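Local coordinates for protein alpha-galactosidase 1 (Saccharomyces cerevisiae, PDB 3LRK) that hydrolyses terminal non-reducing alpha-D-galactose residues from alpha-D-galactosides such as galactose oligosaccharides, galactomannans and galactolipids, at residues D54-L59 / A294-L299; L264-G269 / S305-A310; A278-W283 / S311-N316. The protein carries 1 engineered substitution. All blocks are in the same frame, centred on the assembly; numbering follows the deposited sequence.

Contact 1: residues D54-L59 / A294-L299. With NAG (2-acetamido-2-deoxy-beta-D-glucopyranose), chain B.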
loop_
_atom_site.group_PDB
_atom_site.type_symbol
_atom_site.label_atom_id
_atom_site.label_comp_id
_atom_site.label_asym_id
_atom_site.label_seq_id
_atom_site.Cartn_x
_atom_site.Cartn_y
_atom_site.Cartn_z
ATOM N N ASP A 54 26.285 33.810 -20.080
ATOM C CA ASP A 54 27.014 34.328 -21.250
ATOM C C ASP A 54 27.358 33.196 -22.210
ATOM O O ASP A 54 27.175 33.327 -23.421
ATOM C CB ASP A 54 28.304 35.050 -20.829
ATOM C CG ASP A 54 28.056 36.449 -20.265
ATOM O OD1 ASP A 54 26.909 36.944 -20.273
ATOM O OD2 ASP A 54 29.035 37.069 -19.817
ATOM N N ARG A 55 27.854 32.090 -21.655
ATOM C CA ARG A 55 28.221 30.895 -22.424
ATOM C C ARG A 55 27.007 30.260 -23.104
ATOM O O ARG A 55 27.085 29.894 -24.267
ATOM C CB ARG A 55 28.940 29.882 -21.522
ATOM C CG ARG A 55 29.292 28.529 -22.153
ATOM C CD ARG A 55 30.418 28.625 -23.177
ATOM N NE ARG A 55 31.114 27.346 -23.347
ATOM C CZ ARG A 55 32.051 27.104 -24.266
ATOM N NH1 ARG A 55 32.414 28.041 -25.140
ATOM N NH2 ARG A 55 32.624 25.910 -24.316
ATOM N N ILE A 56 25.885 30.152 -22.386
ATOM C CA ILE A 56 24.655 29.576 -22.960
ATOM C C ILE A 56 24.115 30.449 -24.093
ATOM O O ILE A 56 23.644 29.941 -25.113
ATOM C CB ILE A 56 23.577 29.305 -21.864
ATOM C CG1 ILE A 56 24.059 28.170 -20.946
ATOM C CG2 ILE A 56 22.213 28.961 -22.484
ATOM C CD1 ILE A 56 23.151 27.873 -19.776
ATOM N N SER A 57 24.191 31.763 -23.906
ATOM C CA SER A 57 23.882 32.710 -24.972
ATOM C C SER A 57 24.811 32.513 -26.187
ATOM O O SER A 57 24.334 32.324 -27.316
ATOM C CB SER A 57 23.966 34.152 -24.451
ATOM O OG SER A 57 23.449 35.060 -25.406
ATOM N N ASP A 58 26.124 32.542 -25.946
ATOM C CA ASP A 58 27.119 32.502 -27.038
ATOM C C ASP A 58 27.102 31.185 -27.818
ATOM O O ASP A 58 27.329 31.182 -29.033
ATOM C CB ASP A 58 28.533 32.815 -26.529
ATOM C CG ASP A 58 28.685 34.246 -26.045
ATOM O OD1 ASP A 58 27.872 35.121 -26.430
ATOM O OD2 ASP A 58 29.635 34.503 -25.270
ATOM N N LEU A 59 26.803 30.078 -27.133
ATOM C CA LEU A 59 26.646 28.774 -27.802
ATOM C C LEU A 59 25.359 28.663 -28.624
ATOM O O LEU A 59 25.138 27.659 -29.301
ATOM C CB LEU A 59 26.751 27.607 -26.801
ATOM C CG LEU A 59 28.078 27.422 -26.048
ATOM C CD1 LEU A 59 27.961 26.292 -25.021
ATOM C CD2 LEU A 59 29.274 27.187 -26.995
ATOM N N ALA A 294 24.527 19.788 -17.311
ATOM C CA ALA A 294 25.962 19.884 -17.578
ATOM C C ALA A 294 26.568 21.233 -17.166
ATOM O O ALA A 294 25.851 22.219 -16.956
ATOM C CB ALA A 294 26.227 19.607 -19.051
ATOM N N ASN A 295 27.893 21.252 -17.010
ATOM C CA ASN A 295 28.649 22.502 -16.912
ATOM C C ASN A 295 28.905 22.958 -18.338
ATOM O O ASN A 295 29.647 22.299 -19.075
ATOM C CB ASN A 295 29.981 22.280 -16.176
ATOM C CG ASN A 295 30.846 23.546 -16.100
ATOM O OD1 ASN A 295 30.489 24.606 -16.621
ATOM N ND2 ASN A 295 31.986 23.435 -15.427
ATOM N N VAL A 296 28.281 24.062 -18.736
ATOM C CA VAL A 296 28.353 24.510 -20.132
ATOM C C VAL A 296 29.750 25.031 -20.518
ATOM O O VAL A 296 30.089 25.083 -21.702
ATOM C CB VAL A 296 27.236 25.537 -20.498
ATOM C CG1 VAL A 296 25.845 24.884 -20.411
ATOM C CG2 VAL A 296 27.310 26.781 -19.619
ATOM N N ASN A 297 30.545 25.398 -19.514
ATOM C CA ASN A 297 31.941 25.808 -19.722
ATOM C C ASN A 297 32.897 24.619 -19.612
ATOM O O ASN A 297 34.117 24.772 -19.688
ATOM C CB ASN A 297 32.337 26.923 -18.746
ATOM C CG ASN A 297 31.722 28.269 -19.110
ATOM O OD1 ASN A 297 30.817 28.749 -18.425
ATOM N ND2 ASN A 297 32.212 28.887 -20.192
ATOM N N ASN A 298 32.324 23.435 -19.426
ATOM C CA ASN A 298 33.076 22.197 -19.389
ATOM C C ASN A 298 32.209 21.109 -20.018
ATOM O O ASN A 298 31.944 20.059 -19.420
ATOM C CB ASN A 298 33.446 21.854 -17.940
ATOM C CG ASN A 298 34.570 20.851 -17.843
ATOM O OD1 ASN A 298 35.191 20.492 -18.846
ATOM N ND2 ASN A 298 34.852 20.399 -16.625
ATOM N N LEU A 299 31.747 21.402 -21.231
ATOM C CA LEU A 299 30.824 20.555 -21.959
ATOM C C LEU A 299 31.534 19.991 -23.190
ATOM O O LEU A 299 32.101 20.756 -23.983
ATOM C CB LEU A 299 29.598 21.377 -22.376
ATOM C CG LEU A 299 28.493 20.731 -23.221
ATOM C CD1 LEU A 299 27.771 19.636 -22.438
ATOM C CD2 LEU A 299 27.509 21.783 -23.686
HETATM C C1 NAG B . 36.125 15.338 -17.638
HETATM C C2 NAG B . 36.283 16.504 -16.653
HETATM C C3 NAG B . 36.830 17.770 -17.328
HETATM C C4 NAG B . 38.080 17.477 -18.159
HETATM C C5 NAG B . 37.877 16.239 -19.042
HETATM C C6 NAG B . 39.189 15.821 -19.703
HETATM C C7 NAG B . 35.000 16.938 -14.626
HETATM C C8 NAG B . 33.702 17.422 -14.047
HETATM N N2 NAG B . 35.040 16.792 -15.951
HETATM O O3 NAG B . 37.147 18.741 -16.353
HETATM O O4 NAG B . 38.400 18.605 -18.947
HETATM O O5 NAG B . 37.367 15.138 -18.299
HETATM O O6 NAG B . 39.125 16.111 -21.082
HETATM O O7 NAG B . 35.960 16.702 -13.889
HETATM O O HOH W 1 33.122 23.292 -23.006
#
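Arg55 on helix 46-58 and Val296 in the irregular loop after strand 290-292 mark the nearest backbone approach, with their CA atoms 6.8 Å apart. The arginine does most of the reaching. With CG anti to the backbone N (chi1 175°) and a bend at chi2, its chain runs across the loop and delivers NE to Val296 O at 3.0 Å in a nearly straight bond (N-H...O 170°). The carbonyl oxygen lies close to the guanidinium plane, whereas NE itself sits well above the carbonyl plane. At the far end, NH2 and the backbone N of Leu299 both donate to one water, which ties the guanidinium to the loop a second time; NH2 also bonds Leu410 O. Leu59 CD2 lies 3.7 Å above one face of the guanidinium, toward its rim, so the group is held at its edge and covered on a face. Asn297, at the exposed margin, lays its amide obliquely along the aliphatic part of Arg55, ND2 being 3.5 Å from CD, with the amide and guanidinium planes only 9° apart. On the apolar side of the contact, Val296 CG2 meets Ile56 CG1 at 3.8 Å, the two side chains crossing at about a right angle. The loop itself is folded by an Asx turn in which Asn297 N donates to Asn295 OD1. Farther along, Asn298 ND2 donates to O3 of an N-acetylglucosamine at 2.8 Å, within a glycan pocket that also includes Asn270. This arrangement joins helix 46-58, between the first and second strands of the TIM barrel, to the loop following the last, where the barrel closes.

Contact 2: residues L264-G269 / S305-A310; sequences LEVGVG and SIYSQA. With NAG (2-acetamido-2-deoxy-beta-D-glucopyranose), chain C.
Tyr307, near the end of helix 301-307, donates its hydroxyl hydrogen to Val266 O in a short bond, OH to O 2.6 Å, tilted 22° from the carbonyl plane. A weak bond from the backbone N of Gly293 also reaches this phenol oxygen, so it gives one bond and receives another in a buried setting.

Apolar contacts surround that bond. Val266 comes toward the ring from the opposite direction: with CG1 anti to the backbone N (chi1 178°), that methyl sits over one face in a CH-pi contact, 4.0 Å from CG1 to the centroid of the Tyr307 ring and displaced toward the rim. Its CB approaches Tyr307 CZ to 3.5 Å. Leu264 instead meets the ring at its edge, CD1 lying 3.8 Å from Tyr307 CE2. Ile306, running obliquely to Val266, sets CG2 3.8 Å from Val266 CG1, so one methyl packs against both helix residues.

Backbone bonds shape the loop. Val268 N to Glu265 O closes a type II turn, with Gly267 at the third position at positive phi. Beyond it, Gly269 O accepts from N2 of an N-acetylglucosamine at 2.8 Å, placing the loop's outer end in the glycan pocket.

A phenylalanine in place of Tyr307 would probably keep much of the methyl-on-ring packing but leave the buried Val266 O without its hydroxyl partner, weakening the hold on the turn. The chemistry thus couples one directional bond to apolar surroundings, fixing the loop after strand 258-260 against helix 301-307, on a stretch whose Glu265 side chain lies about 7 Å from that of the proton donor Asp209.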
loop_
_atom_site.group_PDB
_atom_site.type_symbol
_atom_site.label_atom_id
_atom_site.label_comp_id
_atom_site.label_asym_id
_atom_site.label_seq_id
_atom_site.Cartn_x
_atom_site.Cartn_y
_atom_site.Cartn_z
ATOM N N LEU A 264 18.588 17.006 -17.190
ATOM C CA LEU A 264 19.316 16.150 -18.124
ATOM C C LEU A 264 20.746 15.902 -17.667
ATOM O O LEU A 264 21.434 16.823 -17.215
ATOM C CB LEU A 264 19.314 16.785 -19.529
ATOM C CG LEU A 264 17.930 16.837 -20.187
ATOM C CD1 LEU A 264 17.807 17.939 -21.258
ATOM C CD2 LEU A 264 17.536 15.453 -20.737
ATOM N N GLU A 265 21.182 14.653 -17.797
ATOM C CA GLU A 265 22.520 14.242 -17.417
ATOM C C GLU A 265 23.441 14.206 -18.641
ATOM O O GLU A 265 24.586 13.763 -18.554
ATOM C CB GLU A 265 22.482 12.881 -16.721
ATOM C CG GLU A 265 21.689 12.874 -15.411
ATOM C CD GLU A 265 22.491 13.350 -14.207
ATOM O OE1 GLU A 265 23.595 13.923 -14.361
ATOM O OE2 GLU A 265 22.007 13.155 -13.081
ATOM N N VAL A 266 22.922 14.678 -19.774
ATOM C CA VAL A 266 23.723 14.842 -20.981
ATOM C C VAL A 266 24.912 15.746 -20.638
ATOM O O VAL A 266 24.740 16.828 -20.078
ATOM C CB VAL A 266 22.888 15.431 -22.153
ATOM C CG1 VAL A 266 23.752 15.635 -23.404
ATOM C CG2 VAL A 266 21.699 14.527 -22.482
ATOM N N GLY A 267 26.116 15.269 -20.940
ATOM C CA GLY A 267 27.335 16.012 -20.632
ATOM C C GLY A 267 27.759 15.919 -19.179
ATOM O O GLY A 267 28.665 16.639 -18.752
ATOM N N VAL A 268 27.095 15.051 -18.415
ATOM C CA VAL A 268 27.457 14.812 -17.014
ATOM C C VAL A 268 27.914 13.361 -16.851
ATOM O O VAL A 268 27.298 12.438 -17.386
ATOM C CB VAL A 268 26.282 15.103 -16.027
ATOM C CG1 VAL A 268 26.755 15.037 -14.566
ATOM C CG2 VAL A 268 25.644 16.456 -16.304
ATOM N N GLY A 269 28.991 13.166 -16.101
ATOM C CA GLY A 269 29.504 11.831 -15.841
ATOM C C GLY A 269 29.908 11.107 -17.111
ATOM O O GLY A 269 30.442 11.719 -18.046
ATOM N N SER A 305 26.128 18.759 -29.108
ATOM C CA SER A 305 25.280 18.564 -30.292
ATOM C C SER A 305 23.993 17.788 -29.980
ATOM O O SER A 305 23.028 17.842 -30.746
ATOM C CB SER A 305 26.046 17.902 -31.434
ATOM O OG SER A 305 26.441 16.601 -31.086
ATOM N N ILE A 306 23.988 17.064 -28.862
ATOM C CA ILE A 306 22.747 16.455 -28.374
ATOM C C ILE A 306 21.785 17.563 -27.895
ATOM O O ILE A 306 20.641 17.651 -28.370
ATOM C CB ILE A 306 23.023 15.353 -27.313
ATOM C CG1 ILE A 306 23.596 14.113 -28.017
ATOM C CG2 ILE A 306 21.735 14.981 -26.539
ATOM C CD1 ILE A 306 24.307 13.146 -27.118
ATOM N N TYR A 307 22.269 18.435 -27.006
ATOM C CA TYR A 307 21.468 19.566 -26.508
ATOM C C TYR A 307 20.991 20.500 -27.619
ATOM O O TYR A 307 20.008 21.214 -27.452
ATOM C CB TYR A 307 22.274 20.406 -25.522
ATOM C CG TYR A 307 22.370 19.845 -24.123
ATOM C CD1 TYR A 307 23.613 19.595 -23.545
ATOM C CD2 TYR A 307 21.214 19.586 -23.368
ATOM C CE1 TYR A 307 23.716 19.088 -22.241
ATOM C CE2 TYR A 307 21.305 19.076 -22.066
ATOM C CZ TYR A 307 22.553 18.831 -21.515
ATOM O OH TYR A 307 22.635 18.329 -20.239
ATOM N N SER A 308 21.710 20.505 -28.740
ATOM C CA SER A 308 21.431 21.442 -29.821
ATOM C C SER A 308 20.623 20.829 -30.968
ATOM O O SER A 308 20.419 21.479 -31.993
ATOM C CB SER A 308 22.739 22.058 -30.342
ATOM O OG SER A 308 23.404 21.151 -31.199
ATOM N N GLN A 309 20.140 19.597 -30.793
ATOM C CA GLN A 309 19.342 18.943 -31.840
ATOM C C GLN A 309 17.934 19.544 -31.940
ATOM O O GLN A 309 17.006 19.138 -31.220
ATOM C CB GLN A 309 19.310 17.417 -31.659
ATOM C CG GLN A 309 18.689 16.631 -32.849
ATOM C CD GLN A 309 19.603 16.562 -34.082
ATOM O OE1 GLN A 309 20.655 17.197 -34.127
ATOM N NE2 GLN A 309 19.196 15.788 -35.081
ATOM N N ALA A 310 17.791 20.500 -32.860
ATOM C CA ALA A 310 16.547 21.237 -33.078
ATOM C C ALA A 310 15.342 20.338 -33.332
ATOM O O ALA A 310 14.250 20.624 -32.857
ATOM C CB ALA A 310 16.717 22.232 -34.220
HETATM C C1 NAG C . 33.751 10.926 -17.522
HETATM C C2 NAG C . 33.971 12.405 -17.141
HETATM C C3 NAG C . 35.202 13.097 -17.780
HETATM C C4 NAG C . 36.352 12.123 -18.084
HETATM C C5 NAG C . 35.790 10.830 -18.652
HETATM C C6 NAG C . 36.857 9.822 -19.063
HETATM C C7 NAG C . 32.481 14.346 -16.967
HETATM C C8 NAG C . 31.619 15.223 -17.828
HETATM N N2 NAG C . 32.759 13.141 -17.460
HETATM O O3 NAG C . 35.660 14.153 -16.936
HETATM O O4 NAG C . 37.261 12.688 -19.004
HETATM O O5 NAG C . 34.998 10.284 -17.624
HETATM O O6 NAG C . 36.227 8.748 -19.719
HETATM O O7 NAG C . 32.895 14.748 -15.877
#

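Contact 3: residues A278-W283 / S311-N316; sequences AHFSMW and SVIAIN
Phe280 of helix 273-285 and Val312 of helix 310-316 form the tight part of the contact, where the two helices run in broadly the same direction at 31°, their local axes 9.4 Å apart. Phe280 CG stands anti to the backbone N (chi1 -172°), which swings the ring over to the neighbouring helix. Val312 CG1 sits obliquely against it, 3.6 Å from Phe280 CE2 and equally near CD2. Ile313 comes to the edge of the same ring, with CG1 3.9 Å from Phe280 CZ. The methyl CG1 of Val312 also lies 4.0 Å from Ser281 CA, at the point where the backbones are nearest, so it fits between the ring and the helix backbone.

The other end of the contact is looser, though still buried. Asn316 ND2 is 3.7 Å from Trp283 O, yet it makes its hydrogen bonds to Ala284 O, in the last turn of helix 273-285, and Ser288 O, in the loop after it. The Ser281 hydroxyl is bonded to Lys277 O and Trp397 NE1, outside the contact. Trp283 leads away from the second helix: its NE1 bonds Asp262 O, and His279 CE1 lies 3.2 Å above the centre of its ring. Met282 and Ile315 face strands of the C-terminal beta sandwich.

Across the interface itself the contact is therefore apolar, a phenyl ring against two branched aliphatic side chains. The polar groups at its margins find partners outside it, mostly backbone carbonyls, with Trp397 as well for Ser281. Close fit joins the helices, while Asn316 fastens helix 310-316 to the carboxyl-terminal end of helix 273-285 and the loop that follows.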
loop_
_atom_site.group_PDB
_atom_site.type_symbol
_atom_site.label_atom_id
_atom_site.label_comp_id
_atom_site.label_asym_id
_atom_site.label_seq_id
_atom_site.Cartn_x
_atom_site.Cartn_y
_atom_site.Cartn_z
ATOM N N ALA A 278 19.390 8.574 -26.209
ATOM C CA ALA A 278 18.198 7.914 -25.669
ATOM C C ALA A 278 17.558 8.771 -24.578
ATOM O O ALA A 278 16.351 9.000 -24.588
ATOM C CB ALA A 278 18.560 6.541 -25.124
ATOM N N HIS A 279 18.396 9.261 -23.663
ATOM C CA HIS A 279 17.980 10.071 -22.518
ATOM C C HIS A 279 17.353 11.408 -22.962
ATOM O O HIS A 279 16.237 11.742 -22.547
ATOM C CB HIS A 279 19.196 10.236 -21.589
ATOM C CG HIS A 279 19.012 11.201 -20.456
ATOM N ND1 HIS A 279 17.856 11.284 -19.707
ATOM C CD2 HIS A 279 19.884 12.082 -19.901
ATOM C CE1 HIS A 279 18.006 12.206 -18.772
ATOM N NE2 HIS A 279 19.231 12.700 -18.862
ATOM N N PHE A 280 18.046 12.143 -23.834
ATOM C CA PHE A 280 17.541 13.419 -24.346
ATOM C C PHE A 280 16.253 13.241 -25.161
ATOM O O PHE A 280 15.290 13.988 -24.971
ATOM C CB PHE A 280 18.629 14.142 -25.159
ATOM C CG PHE A 280 18.266 15.541 -25.575
ATOM C CD1 PHE A 280 18.276 16.598 -24.650
ATOM C CD2 PHE A 280 17.945 15.819 -26.910
ATOM C CE1 PHE A 280 17.955 17.897 -25.045
ATOM C CE2 PHE A 280 17.625 17.111 -27.321
ATOM C CZ PHE A 280 17.622 18.158 -26.398
ATOM N N SER A 281 16.238 12.232 -26.035
ATOM C CA SER A 281 15.082 11.941 -26.892
ATOM C C SER A 281 13.848 11.534 -26.092
ATOM O O SER A 281 12.735 11.954 -26.417
ATOM C CB SER A 281 15.404 10.836 -27.901
ATOM O OG SER A 281 16.483 11.204 -28.745
ATOM N N MET A 282 14.041 10.712 -25.059
ATOM C CA MET A 282 12.898 10.249 -24.257
ATOM C C MET A 282 12.312 11.352 -23.356
ATOM O O MET A 282 11.090 11.488 -23.267
ATOM C CB MET A 282 13.220 8.959 -23.492
ATOM C CG MET A 282 13.361 7.706 -24.401
ATOM S SD MET A 282 12.052 7.505 -25.639
ATOM C CE MET A 282 10.641 7.351 -24.536
ATOM N N TRP A 283 13.178 12.152 -22.734
ATOM C CA TRP A 283 12.751 13.358 -21.992
ATOM C C TRP A 283 11.991 14.328 -22.911
ATOM O O TRP A 283 10.950 14.873 -22.525
ATOM C CB TRP A 283 13.950 14.067 -21.340
ATOM C CG TRP A 283 14.318 13.662 -19.896
ATOM C CD1 TRP A 283 14.538 14.517 -18.846
ATOM C CD2 TRP A 283 14.513 12.332 -19.371
ATOM N NE1 TRP A 283 14.865 13.806 -17.703
ATOM C CE2 TRP A 283 14.855 12.465 -18.000
ATOM C CE3 TRP A 283 14.436 11.039 -19.923
ATOM C CZ2 TRP A 283 15.115 11.357 -17.177
ATOM C CZ3 TRP A 283 14.691 9.934 -19.098
ATOM C CH2 TRP A 283 15.019 10.104 -17.737
ATOM N N SER A 311 15.568 19.252 -34.066
ATOM C CA SER A 311 14.539 18.280 -34.437
ATOM C C SER A 311 13.899 17.625 -33.207
ATOM O O SER A 311 12.688 17.379 -33.160
ATOM C CB SER A 311 15.190 17.191 -35.290
ATOM O OG SER A 311 14.246 16.654 -36.186
ATOM N N VAL A 312 14.732 17.327 -32.220
ATOM C CA VAL A 312 14.269 16.667 -31.002
ATOM C C VAL A 312 13.579 17.664 -30.058
ATOM O O VAL A 312 12.543 17.345 -29.458
ATOM C CB VAL A 312 15.422 15.888 -30.325
ATOM C CG1 VAL A 312 15.004 15.336 -28.965
ATOM C CG2 VAL A 312 15.901 14.750 -31.231
ATOM N N ILE A 313 14.138 18.867 -29.942
ATOM C CA ILE A 313 13.519 19.965 -29.181
ATOM C C ILE A 313 12.129 20.331 -29.731
ATOM O O ILE A 313 11.197 20.617 -28.963
ATOM C CB ILE A 313 14.431 21.219 -29.136
ATOM C CG1 ILE A 313 15.773 20.890 -28.467
ATOM C CG2 ILE A 313 13.735 22.393 -28.411
ATOM C CD1 ILE A 313 16.836 22.003 -28.603
ATOM N N ALA A 314 11.985 20.286 -31.057
ATOM C CA ALA A 314 10.708 20.581 -31.694
ATOM C C ALA A 314 9.602 19.596 -31.259
ATOM O O ALA A 314 8.441 19.986 -31.154
ATOM C CB ALA A 314 10.857 20.595 -33.213
ATOM N N ILE A 315 9.974 18.339 -31.010
ATOM C CA ILE A 315 9.067 17.337 -30.427
ATOM C C ILE A 315 8.601 17.787 -29.044
ATOM O O ILE A 315 7.403 17.789 -28.763
ATOM C CB ILE A 315 9.723 15.926 -30.314
ATOM C CG1 ILE A 315 10.111 15.372 -31.698
ATOM C CG2 ILE A 315 8.805 14.932 -29.553
ATOM C CD1 ILE A 315 8.948 15.293 -32.712
ATOM N N ASN A 316 9.564 18.161 -28.201
ATOM C CA ASN A 316 9.313 18.589 -26.829
ATOM C C ASN A 316 8.474 19.852 -26.776
ATOM O O ASN A 316 7.667 20.033 -25.872
ATOM C CB ASN A 316 10.634 18.828 -26.092
ATOM C CG ASN A 316 10.429 19.192 -24.625
ATOM O OD1 ASN A 316 10.549 20.353 -24.247
ATOM N ND2 ASN A 316 10.091 18.201 -23.804
#

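How the contacts relate
The three contacts lie in a row, contact 2 in the middle: its centre is 11 Å from that of contact 1 and 10 Å from that of contact 3, while the outer two are 20 Å apart and do not touch. Along the chain the segments interleave, 54-59, 264-269, 278-283, 294-299, 305-310 and 311-316. Ala294 CB packs on Val266 O (3.3 Å), and Glu265 N probably bonds His279 NE2 (3.0 Å); helices 301-307 and 310-316 follow one another directly. The row runs from where the first and last barrel strands meet to helices packed on the beta sandwich; both ends touch the C-terminal part of the chain, consistent with a close join between the domains.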